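Local coordinates for SusD/RagB family nutrient-binding outer membrane lipoprotein (Bacteroides vulgatus, PDB 4F7A) that probably binds mucin O-glycans at the outer membrane as a SusD-like lipoprotein, consistent with a role in nutrient glycan capture, at residues A[72-76]-A[453-458]; A[276-282]-A[367-373]. One frame throughout, in Å; residues are numbered along the deposited sequence. Where two conformers were deposited one is given.

Contact 1: A[72-76]-A[453-458]; sequences NTVYA and VQTNNS
Y75 lays one ring face against V453. The methyl CG1 of V453 makes a CH-pi contact 3.8 Å from the ring centroid of Y75, 19° off the normal. CG2 of V453 adds a second touch, at the CE2 side of the ring. With CG anti to its carbonyl carbon (chi1 -69°), the ring reaches back along 453-458 to its first residue. The phenol OH of Y75 shares a water with the backbone N of V453, and also bonds to I468 N. At the ring edge stands N456, its amide plane 82° from the ring. N456 OD1 accepts from S458 N at 3.0 Å, forming an Asx turn. S458 CB lies 3.8 Å from Y75 CB. One direct hydrogen bond joins the backbones: N457 N gives to V74 O at 2.7 Å, nearly straight. Beside it, V74 CA lies 3.4 Å from T455 O, a CA-H...O contact. T455 O is buried here without a conventional partner. N456 ND2 is held by I462 O and T464 OG1. Both segments lie in loops, the first starting with a short 3-10 piece. The first runs between strand 61-62 and helix 79-82, against helix 54-57; the second lies between helices 435-445 and 475-480.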
loop_
_atom_site.group_PDB
_atom_site.type_symbol
_atom_site.label_atom_id
_atom_site.label_comp_id
_atom_site.label_asym_id
_atom_site.label_seq_id
_atom_site.Cartn_x
_atom_site.Cartn_y
_atom_site.Cartn_z
ATOM N N ASN A 72 -4.040 -11.635 -15.151
ATOM C CA ASN A 72 -4.337 -11.307 -13.758
ATOM C C ASN A 72 -5.754 -10.779 -13.568
ATOM O O ASN A 72 -6.390 -11.086 -12.564
ATOM C CB ASN A 72 -3.335 -10.292 -13.194
ATOM C CG ASN A 72 -2.058 -10.934 -12.695
ATOM O OD1 ASN A 72 -1.792 -12.091 -12.984
ATOM N ND2 ASN A 72 -1.243 -10.165 -11.943
ATOM N N THR A 73 -6.229 -9.974 -14.521
ATOM C CA THR A 73 -7.532 -9.354 -14.384
ATOM C C THR A 73 -8.658 -10.379 -14.208
ATOM O O THR A 73 -9.632 -10.105 -13.495
ATOM C CB THR A 73 -7.823 -8.357 -15.548
ATOM O OG1 THR A 73 -8.975 -7.565 -15.216
ATOM C CG2 THR A 73 -8.029 -9.073 -16.904
ATOM N N VAL A 74 -8.524 -11.543 -14.844
ATOM C CA VAL A 74 -9.516 -12.643 -14.715
ATOM C C VAL A 74 -9.016 -13.732 -13.773
ATOM O O VAL A 74 -9.485 -14.878 -13.798
ATOM C CB VAL A 74 -9.915 -13.253 -16.075
ATOM C CG1 VAL A 74 -10.727 -12.278 -16.904
ATOM C CG2 VAL A 74 -8.650 -13.789 -16.884
ATOM N N TYR A 75 -8.093 -13.362 -12.892
ATOM C CA TYR A 75 -7.560 -14.277 -11.888
ATOM C C TYR A 75 -6.833 -15.494 -12.484
ATOM O O TYR A 75 -6.704 -16.512 -11.802
ATOM C CB TYR A 75 -8.630 -14.760 -10.892
ATOM C CG TYR A 75 -9.195 -13.744 -9.913
ATOM C CD1 TYR A 75 -8.530 -12.551 -9.598
ATOM C CD2 TYR A 75 -10.382 -14.005 -9.264
ATOM C CE1 TYR A 75 -9.052 -11.661 -8.669
ATOM C CE2 TYR A 75 -10.915 -13.115 -8.340
ATOM C CZ TYR A 75 -10.254 -11.955 -8.049
ATOM O OH TYR A 75 -10.809 -11.109 -7.128
ATOM N N ALA A 76 -6.380 -15.399 -13.737
ATOM C CA ALA A 76 -5.470 -16.402 -14.311
ATOM C C ALA A 76 -4.071 -15.839 -14.071
ATOM O O ALA A 76 -3.488 -15.175 -14.915
ATOM C CB ALA A 76 -5.752 -16.613 -15.799
ATOM N N VAL A 453 -14.757 -9.661 -10.027
ATOM C CA VAL A 453 -14.356 -9.966 -11.384
ATOM C C VAL A 453 -15.545 -10.490 -12.179
ATOM O O VAL A 453 -16.379 -11.204 -11.652
ATOM C CB VAL A 453 -13.142 -10.960 -11.468
ATOM C CG1 VAL A 453 -11.923 -10.357 -10.774
ATOM C CG2 VAL A 453 -13.505 -12.361 -10.921
ATOM N N GLN A 454 -15.648 -10.103 -13.444
ATOM C CA GLN A 454 -16.782 -10.545 -14.267
ATOM C C GLN A 454 -16.582 -11.980 -14.724
ATOM O O GLN A 454 -17.548 -12.748 -14.821
ATOM C CB GLN A 454 -16.949 -9.612 -15.465
ATOM C CG GLN A 454 -17.096 -8.151 -15.038
ATOM C CD GLN A 454 -17.932 -7.343 -15.990
ATOM O OE1 GLN A 454 -18.168 -7.754 -17.132
ATOM N NE2 GLN A 454 -18.383 -6.180 -15.534
ATOM N N THR A 455 -15.322 -12.330 -14.998
ATOM C CA THR A 455 -14.910 -13.679 -15.397
ATOM C C THR A 455 -13.775 -14.143 -14.482
ATOM O O THR A 455 -12.808 -13.399 -14.246
ATOM C CB THR A 455 -14.442 -13.707 -16.858
ATOM O OG1 THR A 455 -15.559 -13.421 -17.728
ATOM C CG2 THR A 455 -13.800 -15.070 -17.234
ATOM N N ASN A 456 -13.897 -15.364 -13.977
ATOM C CA ASN A 456 -12.948 -15.940 -13.018
ATOM C C ASN A 456 -12.323 -17.175 -13.648
ATOM O O ASN A 456 -12.922 -18.229 -13.662
ATOM C CB ASN A 456 -13.662 -16.268 -11.704
ATOM C CG ASN A 456 -12.727 -16.810 -10.630
ATOM O OD1 ASN A 456 -11.679 -17.376 -10.934
ATOM N ND2 ASN A 456 -13.143 -16.698 -9.365
ATOM N N ASN A 457 -11.116 -17.015 -14.200
ATOM C CA ASN A 457 -10.406 -18.113 -14.850
ATOM C C ASN A 457 -9.298 -18.669 -13.963
ATOM O O ASN A 457 -8.258 -19.122 -14.466
ATOM C CB ASN A 457 -9.844 -17.652 -16.207
ATOM C CG ASN A 457 -10.933 -17.538 -17.286
ATOM O OD1 ASN A 457 -12.053 -18.009 -17.091
ATOM N ND2 ASN A 457 -10.599 -16.921 -18.420
ATOM N N SER A 458 -9.546 -18.703 -12.658
ATOM C CA SER A 458 -8.549 -19.183 -11.693
ATOM C C SER A 458 -8.552 -20.708 -11.511
ATOM O O SER A 458 -7.862 -21.222 -10.626
ATOM C CB SER A 458 -8.807 -18.527 -10.340
ATOM O OG SER A 458 -9.918 -19.138 -9.714
HETATM O O HOH W 1 -13.780 -10.934 -7.554
#

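Contact 2: A[276-282]-A[367-373]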
loop_
_atom_site.group_PDB
_atom_site.type_symbol
_atom_site.label_atom_id
_atom_site.label_comp_id
_atom_site.label_asym_id
_atom_site.label_seq_id
_atom_site.Cartn_x
_atom_site.Cartn_y
_atom_site.Cartn_z
ATOM N N ASP A 276 -16.956 13.721 -5.586
ATOM C CA ASP A 276 -15.746 13.956 -4.816
ATOM C C ASP A 276 -14.854 14.927 -5.580
ATOM O O ASP A 276 -14.514 14.678 -6.736
ATOM C CB ASP A 276 -15.047 12.623 -4.571
ATOM C CG ASP A 276 -14.013 12.683 -3.502
ATOM O OD1 ASP A 276 -13.102 13.553 -3.586
ATOM O OD2 ASP A 276 -14.088 11.827 -2.582
ATOM N N PRO A 277 -14.439 16.026 -4.923
ATOM C CA PRO A 277 -13.596 16.994 -5.637
ATOM C C PRO A 277 -12.205 16.482 -5.963
ATOM O O PRO A 277 -11.474 17.148 -6.710
ATOM C CB PRO A 277 -13.499 18.175 -4.679
ATOM C CG PRO A 277 -13.771 17.633 -3.369
ATOM C CD PRO A 277 -14.676 16.423 -3.531
ATOM N N ARG A 278 -11.813 15.325 -5.417
ATOM C CA ARG A 278 -10.538 14.743 -5.808
ATOM C C ARG A 278 -10.610 14.043 -7.186
ATOM O O ARG A 278 -9.565 13.699 -7.763
ATOM C CB ARG A 278 -10.043 13.769 -4.744
ATOM C CG ARG A 278 -9.643 14.428 -3.432
ATOM C CD ARG A 278 -9.580 13.436 -2.275
ATOM N NE ARG A 278 -10.893 12.947 -1.844
ATOM C CZ ARG A 278 -11.103 12.290 -0.693
ATOM N NH1 ARG A 278 -10.102 12.044 0.149
ATOM N NH2 ARG A 278 -12.318 11.875 -0.376
ATOM N N ILE A 279 -11.820 13.817 -7.705
ATOM C CA ILE A 279 -11.981 13.028 -8.927
ATOM C C ILE A 279 -11.133 13.590 -10.102
ATOM O O ILE A 279 -10.460 12.832 -10.799
ATOM C CB ILE A 279 -13.483 12.847 -9.302
ATOM C CG1 ILE A 279 -13.647 11.714 -10.327
ATOM C CG2 ILE A 279 -14.106 14.142 -9.799
ATOM C CD1 ILE A 279 -15.112 11.248 -10.557
ATOM N N SER A 280 -11.143 14.905 -10.301
ATOM C CA SER A 280 -10.461 15.512 -11.461
ATOM C C SER A 280 -8.978 15.738 -11.165
ATOM O O SER A 280 -8.194 16.019 -12.059
ATOM C CB SER A 280 -11.100 16.847 -11.871
ATOM O OG SER A 280 -10.898 17.871 -10.913
ATOM N N ILE A 281 -8.609 15.615 -9.891
ATOM C CA ILE A 281 -7.204 15.662 -9.470
ATOM C C ILE A 281 -6.518 14.323 -9.731
ATOM O O ILE A 281 -5.403 14.259 -10.271
ATOM C CB ILE A 281 -7.069 16.043 -7.987
ATOM C CG1 ILE A 281 -7.687 17.424 -7.729
ATOM C CG2 ILE A 281 -5.564 16.040 -7.564
ATOM C CD1 ILE A 281 -7.807 17.781 -6.179
ATOM N N TYR A 282 -7.224 13.253 -9.404
ATOM C CA TYR A 282 -6.723 11.909 -9.638
ATOM C C TYR A 282 -6.755 11.471 -11.116
ATOM O O TYR A 282 -5.811 10.838 -11.586
ATOM C CB TYR A 282 -7.540 10.910 -8.834
ATOM C CG TYR A 282 -7.380 10.904 -7.309
ATOM C CD1 TYR A 282 -6.803 11.962 -6.612
ATOM C CD2 TYR A 282 -7.919 9.860 -6.560
ATOM C CE1 TYR A 282 -6.681 11.940 -5.227
ATOM C CE2 TYR A 282 -7.831 9.847 -5.180
ATOM C CZ TYR A 282 -7.186 10.877 -4.513
ATOM O OH TYR A 282 -7.084 10.863 -3.142
ATOM N N SER A 367 -6.778 14.738 3.741
ATOM C CA SER A 367 -6.644 14.259 2.380
ATOM C C SER A 367 -6.987 15.349 1.353
ATOM O O SER A 367 -6.245 15.583 0.405
ATOM C CB SER A 367 -7.511 13.028 2.166
ATOM O OG SER A 367 -7.443 12.607 0.828
ATOM N N PHE A 368 -8.096 16.049 1.562
ATOM C CA PHE A 368 -8.439 17.164 0.687
ATOM C C PHE A 368 -7.293 18.185 0.607
ATOM O O PHE A 368 -6.941 18.636 -0.484
ATOM C CB PHE A 368 -9.674 17.895 1.204
ATOM C CG PHE A 368 -10.992 17.326 0.740
ATOM C CD1 PHE A 368 -11.223 15.957 0.693
ATOM C CD2 PHE A 368 -12.036 18.193 0.387
ATOM C CE1 PHE A 368 -12.463 15.457 0.292
ATOM C CE2 PHE A 368 -13.264 17.698 -0.014
ATOM C CZ PHE A 368 -13.475 16.316 -0.033
ATOM N N SER A 369 -6.732 18.547 1.762
ATOM C CA SER A 369 -5.627 19.495 1.818
ATOM C C SER A 369 -4.365 18.992 1.099
ATOM O O SER A 369 -3.691 19.760 0.436
ATOM C CB SER A 369 -5.293 19.847 3.267
ATOM O OG SER A 369 -6.375 20.529 3.868
ATOM N N GLN A 370 -4.042 17.710 1.248
ATOM C CA GLN A 370 -2.898 17.097 0.557
ATOM C C GLN A 370 -2.958 17.380 -0.946
ATOM O O GLN A 370 -1.943 17.650 -1.567
ATOM C CB GLN A 370 -2.949 15.586 0.755
ATOM C CG GLN A 370 -1.837 14.802 0.109
ATOM C CD GLN A 370 -1.982 13.310 0.267
ATOM O OE1 GLN A 370 -2.559 12.835 1.239
ATOM N NE2 GLN A 370 -1.470 12.561 -0.693
ATOM N N TRP A 371 -4.151 17.241 -1.512
ATOM C CA TRP A 371 -4.372 17.277 -2.957
ATOM C C TRP A 371 -4.800 18.636 -3.472
ATOM O O TRP A 371 -4.910 18.819 -4.668
ATOM C CB TRP A 371 -5.412 16.212 -3.349
ATOM C CG TRP A 371 -4.907 14.830 -3.142
ATOM C CD1 TRP A 371 -5.281 13.951 -2.169
ATOM C CD2 TRP A 371 -3.883 14.179 -3.896
ATOM N NE1 TRP A 371 -4.561 12.796 -2.274
ATOM C CE2 TRP A 371 -3.693 12.903 -3.325
ATOM C CE3 TRP A 371 -3.093 14.553 -4.987
ATOM C CZ2 TRP A 371 -2.771 11.982 -3.829
ATOM C CZ3 TRP A 371 -2.170 13.630 -5.486
ATOM C CH2 TRP A 371 -2.027 12.358 -4.897
ATOM N N GLY A 372 -5.042 19.588 -2.583
ATOM C CA GLY A 372 -5.509 20.931 -2.979
ATOM C C GLY A 372 -6.991 20.943 -3.348
ATOM O O GLY A 372 -7.432 21.756 -4.170
ATOM N N ALA A 373 -7.765 20.058 -2.737
ATOM C CA ALA A 373 -9.184 19.900 -3.086
ATOM C C ALA A 373 -10.096 20.823 -2.285
ATOM O O ALA A 373 -11.321 20.819 -2.470
ATOM C CB ALA A 373 -9.606 18.431 -2.911
#
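S367 opens the last turns of helix 356-371, which meets a capped turn ahead of helix 279-282 in this SusD-like, TPR-related fold. S367 OG accepts from R278 NH1 at 2.8 Å, within the guanidinium plane, though the bond is bent. F368 comes next. Its CE1 lies over one face of that guanidinium, 3.6 Å from R278 CZ, with the two planes 59° apart. CE2 of the same ring touches P277, lying 3.4 Å from P277 CG. W371 then offers a face to the edge of Y282 in a T-shaped pair, centroids 5.0 Å apart and planes at 67°. The hydroxyl of Y282 bonds to I429 O. I281 reaches the same indole, CG2 lying 3.9 Å from W371 CE3. At G372 the helix ends in a Schellman motif, with positive phi. The chain then turns to A373, whose CB packs on I281 CD1 and R278 CG. R278 itself is bent at chi3 (-71°) and grips D276 side-on, through NE and NH2. This buried charge pair is extended by Q426 OE1, which bonds to NH2. A leucine in place of R278 would probably leave the D276 carboxylate without its charge partner and S367 OG without this donor. D276 OD1 takes two bonds: R278 NE on its syn lone pair, and R278 N, the capping bond, on its anti lone pair at 2.9 Å.

Both contacts are partly buried, and neither is a pure core or surface contact. They hold different elements and do not touch; their nearest atoms are about 18 Å apart. Along the chain, contact 2 is nested inside the long loop that contact 1 closes. Contact 1 joins two loops, so backbone atoms do much of the work, with a water and one aromatic face added. Contact 2 joins the start of a short helix to the end of a longer one, and side chains carry it. A T-shaped aromatic pair and an arginine-serine hydrogen bond cross it, and a charge pair inside 276-282 holds the arginine in place.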